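Local coordinates for protein PA1221 (Pseudomonas aeruginosa, PDB 4DG8) that is an AMP-binding enzyme of the ANL clan that also carries a phosphopantetheine attachment region and holds adenosine monophosphate in a pocket, at residues A[190-195]-A[315-320]. Numbering follows the deposited sequence.
Sequences TRLCLG and TTFTCC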
# COMPACT_ATOMS: atom_id res chain seq x y z
N THR A 190 11.67 -0.55 8.65
CA THR A 190 13.12 -0.46 8.52
C THR A 190 13.68 -1.72 7.83
O THR A 190 14.65 -1.63 7.08
CB THR A 190 13.87 -0.18 9.87
OG1 THR A 190 13.60 -1.23 10.80
CG2 THR A 190 13.42 1.17 10.48
N ARG A 191 13.05 -2.88 8.05
CA ARG A 191 13.47 -4.09 7.34
C ARG A 191 13.16 -3.93 5.85
O ARG A 191 13.96 -4.33 5.01
CB ARG A 191 12.85 -5.38 7.92
CG ARG A 191 11.41 -5.74 7.41
CD ARG A 191 11.52 -6.42 6.03
NE ARG A 191 10.39 -7.29 5.68
CZ ARG A 191 9.20 -6.85 5.25
NH1 ARG A 191 8.94 -5.55 5.17
NH2 ARG A 191 8.26 -7.73 4.93
N LEU A 192 12.01 -3.32 5.54
CA LEU A 192 11.68 -3.07 4.14
C LEU A 192 12.74 -2.19 3.45
O LEU A 192 13.14 -2.46 2.30
CB LEU A 192 10.29 -2.39 4.01
CG LEU A 192 9.91 -1.93 2.58
CD1 LEU A 192 9.77 -3.14 1.66
CD2 LEU A 192 8.65 -1.06 2.56
N CYS A 193 13.16 -1.12 4.13
CA CYS A 193 13.95 -0.08 3.46
C CYS A 193 15.47 -0.18 3.49
O CYS A 193 16.15 0.49 2.71
CB CYS A 193 13.52 1.31 3.97
SG CYS A 193 11.75 1.64 3.80
N LEU A 194 16.02 -1.03 4.36
CA LEU A 194 17.46 -1.06 4.59
C LEU A 194 18.12 -2.36 4.11
O LEU A 194 17.58 -3.45 4.30
CB LEU A 194 17.78 -0.86 6.09
CG LEU A 194 17.30 0.38 6.87
CD1 LEU A 194 18.01 0.41 8.23
CD2 LEU A 194 17.52 1.69 6.11
N GLY A 195 19.30 -2.23 3.51
CA GLY A 195 20.09 -3.39 3.11
C GLY A 195 19.49 -4.21 1.98
O GLY A 195 19.76 -5.41 1.85
N THR A 315 3.79 -6.09 5.39
CA THR A 315 4.42 -4.77 5.24
C THR A 315 5.01 -4.51 3.85
O THR A 315 6.23 -4.63 3.67
CB THR A 315 5.47 -4.49 6.35
OG1 THR A 315 4.94 -4.87 7.63
CG2 THR A 315 5.86 -2.97 6.38
N THR A 316 4.16 -4.14 2.88
CA THR A 316 4.67 -3.81 1.53
C THR A 316 5.13 -5.00 0.68
O THR A 316 4.38 -5.43 -0.20
CB THR A 316 5.69 -2.67 1.57
OG1 THR A 316 5.17 -1.60 2.36
CG2 THR A 316 5.98 -2.16 0.15
N PHE A 317 6.40 -5.35 0.75
CA PHE A 317 6.92 -6.46 -0.04
C PHE A 317 7.21 -7.71 0.77
O PHE A 317 7.62 -7.65 1.93
CB PHE A 317 8.22 -6.06 -0.74
CG PHE A 317 8.05 -5.00 -1.78
CD1 PHE A 317 6.86 -4.87 -2.48
CD2 PHE A 317 9.12 -4.15 -2.10
CE1 PHE A 317 6.72 -3.90 -3.46
CE2 PHE A 317 8.98 -3.18 -3.08
CZ PHE A 317 7.77 -3.05 -3.75
N THR A 318 7.02 -8.85 0.12
CA THR A 318 7.36 -10.15 0.65
C THR A 318 8.48 -10.72 -0.22
O THR A 318 9.52 -11.12 0.28
CB THR A 318 6.13 -11.08 0.73
OG1 THR A 318 5.21 -10.54 1.69
CG2 THR A 318 6.53 -12.46 1.16
N CYS A 319 8.22 -10.80 -1.53
CA CYS A 319 9.28 -11.14 -2.48
C CYS A 319 9.50 -10.03 -3.50
O CYS A 319 8.56 -9.32 -3.88
CB CYS A 319 8.94 -12.43 -3.22
SG CYS A 319 8.60 -13.84 -2.16
N CYS A 320 10.74 -9.87 -3.95
CA CYS A 320 11.03 -9.04 -5.12
C CYS A 320 11.91 -9.79 -6.09
O CYS A 320 12.64 -10.71 -5.71
CB CYS A 320 11.72 -7.74 -4.73
SG CYS A 320 10.71 -6.66 -3.75
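T315 meets the guanidinium of R191 through its backbone carbonyl: NH1 of R191 donates to O of T315 across 3.2 Å, nearly straight at 167°. The oxygen lies close to the guanidinium plane, at its edge, and the N-H arrives in the carbonyl plane on a lone pair. R191 gets there by a folded route, its CG lodged between the backbone N and the carbonyl carbon (chi1 84°) and the chain bending again at chi2. The T315 side chain runs alongside the arginine with the reverse heading, with CB 3.8 Å from NH1, while its hydroxyl is bonded to the carbonyl of G369.

At T316 the contact turns apolar. CD2 of L192 presses on CB of T316 at 3.5 Å and also touches CG2, the two side chains crossing at about a right angle. With CG anti to its backbone N (chi1 173°), L192 reaches out from the last turn of helix 186-193 and splits its methyls between two neighbours. The other methyl, CD1, goes to F317, 3.9 Å from CD2 of the ring. One face of that ring carries CG2 of T316, offset toward the rim. Farther on, a classic beta bulge sets T318 and C319 together opposite Y309 of strand 304-309.

This buried contact illustrates how a loop is fixed from a helix end within the AMP-binding enzyme fold. The F317 side chain lies about 7 Å from the bound adenosine monophosphate, which places the loop near the nucleotide pocket. The partners that hold the buried guanidinium here are neutral: the carbonyls of T315 and N314, the T342 hydroxyl, and more weakly the G188 carbonyl. Its charge would probably polarise those carbonyls, and L192 packs its methyls on T316 and F317 next to this polar grip.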